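Local coordinates for protein fiber (Human adenovirus 35, PDB 2QLK) that forms the trimeric head of the adenovirus fibre, the capsid protein that attaches the virus to host cells, probably by binding the receptor CD46, at residues 77-90 with 171-185. Sequence-based numbering, arbitrary orientation.
Sequences QKTANIQLRLYFDS and ISSNVAYAIQFEWNL
Tyr87 carries Ile171 on one face of its ring: the methyl CG2 sits 3.3 Å from the ring centroid, a CH-pi contact only 3° off the normal, although the loop bearing Ile171 is poorly ordered. Arg85 NH1 lies at the edge of the same ring, weakly bonded to Tyr87 OH; Tyr87 CE2 overlies one guanidinium face, offset toward the rim, and Arg85 NE forms a salt bridge with Asp100. Farther along, the amides of Gln83 and Gln180 stack with planes 18° apart. With CG anti to the backbone N (chi1 -173°) and the chain extended, Gln83 lies across toward Glu182, and its NE2 hydrogen-bonds Glu182 OE1 (2.8 Å), which is tilted from the amide plane.

On the other face, Leu84 CD2 touches Trp183 CZ3 at 3.7 Å, both packing on strand 57-66, and Phe88 CE1 meets Ile179 CG1 at 3.9 Å. Antiparallel backbone bonds join strands 79-88 and 177-185, ending in a classic beta bulge: Ala176 and Tyr177 both face Phe88, whose O accepts from both nitrogens. Alternation thus gives this knob-domain sheet one apolar face and another, polar from Asn81 to Arg85, that turns apolar round Tyr87 and Ala178; there Glu182 takes one bond from Gln83, whose amide merely stacks on Gln180.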
loop_
_atom_site.group_PDB
_atom_site.type_symbol
_atom_site.label_atom_id
_atom_site.label_comp_id
_atom_site.label_asym_id
_atom_site.label_seq_id
_atom_site.Cartn_x
_atom_site.Cartn_y
_atom_site.Cartn_z
ATOM N N GLN A 77 -19.922 8.505 -18.291
ATOM C CA GLN A 77 -19.275 9.760 -18.678
ATOM C C GLN A 77 -17.764 9.603 -18.490
ATOM O O GLN A 77 -17.320 8.830 -17.645
ATOM C CB GLN A 77 -19.793 10.904 -17.810
ATOM C CG GLN A 77 -19.679 10.622 -16.330
ATOM C CD GLN A 77 -20.778 11.274 -15.510
ATOM O OE1 GLN A 77 -21.946 11.263 -15.902
ATOM N NE2 GLN A 77 -20.412 11.827 -14.352
ATOM N N LYS A 78 -16.980 10.336 -19.269
ATOM C CA LYS A 78 -15.529 10.247 -19.184
ATOM C C LYS A 78 -14.966 10.846 -17.894
ATOM O O LYS A 78 -13.816 10.591 -17.526
ATOM C CB LYS A 78 -14.898 10.942 -20.390
ATOM C CG LYS A 78 -15.395 12.362 -20.605
ATOM C CD LYS A 78 -14.538 13.118 -21.616
ATOM C CE LYS A 78 -13.153 13.437 -21.056
ATOM N NZ LYS A 78 -12.301 14.188 -22.021
ATOM N N THR A 79 -15.777 11.640 -17.206
ATOM C CA THR A 79 -15.340 12.276 -15.978
ATOM C C THR A 79 -16.351 12.060 -14.855
ATOM O O THR A 79 -17.553 12.015 -15.083
ATOM C CB THR A 79 -15.149 13.783 -16.197
ATOM O OG1 THR A 79 -14.485 14.348 -15.062
ATOM C CG2 THR A 79 -16.501 14.471 -16.389
ATOM N N ALA A 80 -15.863 11.909 -13.629
ATOM C CA ALA A 80 -16.779 11.708 -12.505
ATOM C C ALA A 80 -16.047 11.940 -11.199
ATOM O O ALA A 80 -14.827 11.817 -11.123
ATOM C CB ALA A 80 -17.350 10.306 -12.541
ATOM N N ASN A 81 -16.798 12.273 -10.168
ATOM C CA ASN A 81 -16.211 12.532 -8.873
ATOM C C ASN A 81 -17.194 12.053 -7.822
ATOM O O ASN A 81 -18.405 12.286 -7.916
ATOM C CB ASN A 81 -15.952 14.024 -8.695
ATOM C CG ASN A 81 -15.339 14.343 -7.354
ATOM O OD1 ASN A 81 -14.139 14.147 -7.141
ATOM N ND2 ASN A 81 -16.164 14.820 -6.427
ATOM N N ILE A 82 -16.668 11.351 -6.836
ATOM C CA ILE A 82 -17.459 10.824 -5.759
ATOM C C ILE A 82 -16.727 11.236 -4.506
ATOM O O ILE A 82 -15.502 11.093 -4.415
ATOM C CB ILE A 82 -17.528 9.322 -5.844
ATOM C CG1 ILE A 82 -18.297 8.938 -7.121
ATOM C CG2 ILE A 82 -18.113 8.754 -4.538
ATOM C CD1 ILE A 82 -18.342 7.449 -7.409
ATOM N N GLN A 83 -17.469 11.778 -3.553
ATOM C CA GLN A 83 -16.888 12.219 -2.298
ATOM C C GLN A 83 -17.684 11.660 -1.135
ATOM O O GLN A 83 -18.907 11.638 -1.157
ATOM C CB GLN A 83 -16.890 13.742 -2.222
ATOM C CG GLN A 83 -16.150 14.275 -1.000
ATOM C CD GLN A 83 -16.231 15.786 -0.876
ATOM O OE1 GLN A 83 -17.237 16.327 -0.412
ATOM N NE2 GLN A 83 -15.165 16.478 -1.302
ATOM N N LEU A 84 -16.986 11.206 -0.109
ATOM C CA LEU A 84 -17.661 10.655 1.056
ATOM C C LEU A 84 -16.959 11.251 2.258
ATOM O O LEU A 84 -15.756 11.045 2.451
ATOM C CB LEU A 84 -17.546 9.125 1.063
ATOM C CG LEU A 84 -18.709 8.163 0.753
ATOM C CD1 LEU A 84 -19.984 8.893 0.272
ATOM C CD2 LEU A 84 -18.239 7.143 -0.260
ATOM N N ARG A 85 -17.701 11.997 3.063
ATOM C CA ARG A 85 -17.135 12.626 4.252
ATOM C C ARG A 85 -17.571 11.957 5.548
ATOM O O ARG A 85 -18.766 11.723 5.777
ATOM C CB ARG A 85 -17.547 14.085 4.316
ATOM C CG ARG A 85 -17.211 14.910 3.087
ATOM C CD ARG A 85 -18.082 16.164 3.079
ATOM N NE ARG A 85 -19.499 15.798 3.161
ATOM C CZ ARG A 85 -20.462 16.572 3.657
ATOM N NH1 ARG A 85 -20.181 17.784 4.133
ATOM N NH2 ARG A 85 -21.713 16.123 3.694
ATOM N N LEU A 86 -16.600 11.651 6.403
ATOM C CA LEU A 86 -16.882 11.061 7.689
ATOM C C LEU A 86 -16.476 12.073 8.754
ATOM O O LEU A 86 -15.350 12.558 8.748
ATOM C CB LEU A 86 -16.092 9.776 7.898
ATOM C CG LEU A 86 -16.148 8.634 6.879
ATOM C CD1 LEU A 86 -15.999 7.299 7.617
ATOM C CD2 LEU A 86 -17.420 8.668 6.121
ATOM N N TYR A 87 -17.396 12.409 9.656
ATOM C CA TYR A 87 -17.065 13.346 10.728
ATOM C C TYR A 87 -17.247 12.591 12.041
ATOM O O TYR A 87 -18.238 11.872 12.222
ATOM C CB TYR A 87 -17.968 14.577 10.675
ATOM C CG TYR A 87 -17.845 15.402 9.408
ATOM C CD1 TYR A 87 -16.669 16.077 9.100
ATOM C CD2 TYR A 87 -18.917 15.519 8.521
ATOM C CE1 TYR A 87 -16.563 16.857 7.931
ATOM C CE2 TYR A 87 -18.829 16.298 7.355
ATOM C CZ TYR A 87 -17.650 16.962 7.070
ATOM O OH TYR A 87 -17.566 17.752 5.937
ATOM N N PHE A 88 -16.289 12.748 12.948
ATOM C CA PHE A 88 -16.320 12.051 14.232
ATOM C C PHE A 88 -16.278 13.001 15.421
ATOM O O PHE A 88 -15.738 14.102 15.331
ATOM C CB PHE A 88 -15.114 11.127 14.353
ATOM C CG PHE A 88 -15.038 10.086 13.286
ATOM C CD1 PHE A 88 -14.407 10.369 12.071
ATOM C CD2 PHE A 88 -15.604 8.822 13.489
ATOM C CE1 PHE A 88 -14.337 9.401 11.062
ATOM C CE2 PHE A 88 -15.543 7.856 12.503
ATOM C CZ PHE A 88 -14.904 8.146 11.281
ATOM N N ASP A 89 -16.835 12.553 16.543
ATOM C CA ASP A 89 -16.823 13.358 17.748
ATOM C C ASP A 89 -15.588 12.978 18.566
ATOM O O ASP A 89 -14.811 12.108 18.163
ATOM C CB ASP A 89 -18.110 13.158 18.568
ATOM C CG ASP A 89 -18.300 11.733 19.038
ATOM O OD1 ASP A 89 -17.392 11.185 19.693
ATOM O OD2 ASP A 89 -19.372 11.160 18.761
ATOM N N SER A 90 -15.422 13.650 19.705
ATOM C CA SER A 90 -14.290 13.459 20.604
ATOM C C SER A 90 -14.085 12.016 21.039
ATOM O O SER A 90 -12.954 11.578 21.244
ATOM C CB SER A 90 -14.468 14.356 21.835
ATOM O OG SER A 90 -13.368 14.248 22.721
ATOM N N ILE A 171 -16.320 20.514 9.413
ATOM C CA ILE A 171 -17.615 21.019 8.960
ATOM C C ILE A 171 -18.276 21.953 9.959
ATOM O O ILE A 171 -18.593 23.099 9.633
ATOM C CB ILE A 171 -18.596 19.864 8.670
ATOM C CG1 ILE A 171 -19.979 20.425 8.340
ATOM C CG2 ILE A 171 -18.674 18.933 9.864
ATOM C CD1 ILE A 171 -21.057 19.369 8.192
ATOM N N SER A 172 -18.476 21.465 11.179
ATOM C CA SER A 172 -19.120 22.272 12.204
ATOM C C SER A 172 -19.168 21.590 13.564
ATOM O O SER A 172 -18.189 21.008 14.034
ATOM C CB SER A 172 -20.549 22.595 11.769
ATOM O OG SER A 172 -21.313 21.404 11.662
ATOM N N SER A 173 -20.343 21.688 14.176
ATOM C CA SER A 173 -20.640 21.118 15.483
ATOM C C SER A 173 -19.421 20.870 16.364
ATOM O O SER A 173 -18.514 21.703 16.460
ATOM C CB SER A 173 -21.423 19.810 15.309
ATOM O OG SER A 173 -20.640 18.822 14.661
ATOM N N ASN A 174 -19.439 19.714 17.019
ATOM C CA ASN A 174 -18.369 19.281 17.898
ATOM C C ASN A 174 -17.583 18.188 17.158
ATOM O O ASN A 174 -17.278 17.135 17.720
ATOM C CB ASN A 174 -18.960 18.735 19.209
ATOM C CG ASN A 174 -18.136 19.112 20.439
ATOM O OD1 ASN A 174 -18.528 18.832 21.574
ATOM N ND2 ASN A 174 -16.991 19.749 20.216
ATOM N N VAL A 175 -17.287 18.442 15.882
ATOM C CA VAL A 175 -16.508 17.513 15.060
ATOM C C VAL A 175 -15.083 17.461 15.635
ATOM O O VAL A 175 -14.358 18.446 15.584
ATOM C CB VAL A 175 -16.406 18.000 13.587
ATOM C CG1 VAL A 175 -15.515 17.062 12.793
ATOM C CG2 VAL A 175 -17.778 18.091 12.954
ATOM N N ALA A 176 -14.689 16.326 16.194
ATOM C CA ALA A 176 -13.358 16.179 16.759
ATOM C C ALA A 176 -12.362 15.613 15.734
ATOM O O ALA A 176 -11.150 15.821 15.867
ATOM C CB ALA A 176 -13.413 15.260 17.959
ATOM N N TYR A 177 -12.875 14.888 14.732
ATOM C CA TYR A 177 -12.041 14.268 13.690
ATOM C C TYR A 177 -12.795 14.187 12.372
ATOM O O TYR A 177 -14.019 14.228 12.357
ATOM C CB TYR A 177 -11.651 12.855 14.103
ATOM C CG TYR A 177 -11.002 12.794 15.447
ATOM C CD1 TYR A 177 -9.667 13.143 15.608
ATOM C CD2 TYR A 177 -11.732 12.426 16.577
ATOM C CE1 TYR A 177 -9.067 13.129 16.860
ATOM C CE2 TYR A 177 -11.145 12.408 17.835
ATOM C CZ TYR A 177 -9.813 12.760 17.967
ATOM O OH TYR A 177 -9.217 12.737 19.203
ATOM N N ALA A 178 -12.061 14.075 11.267
ATOM C CA ALA A 178 -12.677 13.961 9.949
ATOM C C ALA A 178 -11.819 13.108 9.004
ATOM O O ALA A 178 -10.590 13.156 9.043
ATOM C CB ALA A 178 -12.903 15.353 9.335
ATOM N N ILE A 179 -12.497 12.323 8.174
ATOM C CA ILE A 179 -11.880 11.476 7.169
ATOM C C ILE A 179 -12.786 11.647 5.957
ATOM O O ILE A 179 -13.990 11.340 6.019
ATOM C CB ILE A 179 -11.891 10.000 7.573
ATOM C CG1 ILE A 179 -11.098 9.810 8.863
ATOM C CG2 ILE A 179 -11.303 9.144 6.429
ATOM C CD1 ILE A 179 -10.944 8.348 9.275
ATOM N N GLN A 180 -12.210 12.177 4.884
ATOM C CA GLN A 180 -12.923 12.401 3.638
ATOM C C GLN A 180 -12.292 11.578 2.517
ATOM O O GLN A 180 -11.082 11.647 2.309
ATOM C CB GLN A 180 -12.871 13.869 3.234
ATOM C CG GLN A 180 -13.709 14.161 2.000
ATOM C CD GLN A 180 -13.648 15.625 1.568
ATOM O OE1 GLN A 180 -12.723 16.051 0.872
ATOM N NE2 GLN A 180 -14.639 16.396 1.983
ATOM N N PHE A 181 -13.116 10.823 1.790
ATOM C CA PHE A 181 -12.613 9.991 0.693
ATOM C C PHE A 181 -13.100 10.613 -0.585
ATOM O O PHE A 181 -14.250 11.044 -0.667
ATOM C CB PHE A 181 -13.201 8.565 0.764
ATOM C CG PHE A 181 -12.759 7.763 1.961
ATOM C CD1 PHE A 181 -11.512 7.115 1.972
ATOM C CD2 PHE A 181 -13.565 7.681 3.087
ATOM C CE1 PHE A 181 -11.080 6.398 3.108
ATOM C CE2 PHE A 181 -13.144 6.969 4.228
ATOM C CZ PHE A 181 -11.900 6.329 4.242
ATOM N N GLU A 182 -12.239 10.674 -1.591
ATOM C CA GLU A 182 -12.681 11.181 -2.865
ATOM C C GLU A 182 -12.081 10.380 -4.023
ATOM O O GLU A 182 -10.871 10.173 -4.072
ATOM C CB GLU A 182 -12.344 12.663 -2.994
ATOM C CG GLU A 182 -12.919 13.273 -4.250
ATOM C CD GLU A 182 -12.905 14.791 -4.219
ATOM O OE1 GLU A 182 -13.717 15.374 -3.463
ATOM O OE2 GLU A 182 -12.077 15.391 -4.947
ATOM N N TRP A 183 -12.938 9.886 -4.916
ATOM C CA TRP A 183 -12.503 9.135 -6.100
ATOM C C TRP A 183 -12.795 10.003 -7.318
ATOM O O TRP A 183 -13.863 10.599 -7.424
ATOM C CB TRP A 183 -13.284 7.841 -6.275
ATOM C CG TRP A 183 -13.018 6.805 -5.234
ATOM C CD1 TRP A 183 -12.164 5.756 -5.328
ATOM C CD2 TRP A 183 -13.649 6.705 -3.954
ATOM N NE1 TRP A 183 -12.222 4.981 -4.179
ATOM C CE2 TRP A 183 -13.129 5.542 -3.320
ATOM C CE3 TRP A 183 -14.608 7.484 -3.276
ATOM C CZ2 TRP A 183 -13.539 5.136 -2.040
ATOM C CZ3 TRP A 183 -15.018 7.076 -2.007
ATOM C CH2 TRP A 183 -14.481 5.910 -1.402
ATOM N N ASN A 184 -11.861 10.036 -8.251
ATOM C CA ASN A 184 -12.017 10.843 -9.431
ATOM C C ASN A 184 -11.681 10.044 -10.686
ATOM O O ASN A 184 -10.609 9.437 -10.805
ATOM C CB ASN A 184 -11.106 12.059 -9.344
ATOM C CG ASN A 184 -11.252 12.977 -10.540
ATOM O OD1 ASN A 184 -12.223 13.742 -10.644
ATOM N ND2 ASN A 184 -10.301 12.898 -11.463
ATOM N N LEU A 185 -12.613 10.046 -11.620
ATOM C CA LEU A 185 -12.413 9.376 -12.891
ATOM C C LEU A 185 -12.143 10.474 -13.935
ATOM O O LEU A 185 -12.930 11.404 -14.089
ATOM C CB LEU A 185 -13.662 8.601 -13.310
ATOM C CG LEU A 185 -13.550 8.207 -14.804
ATOM C CD1 LEU A 185 -12.500 7.079 -15.007
ATOM C CD2 LEU A 185 -14.905 7.789 -15.326
#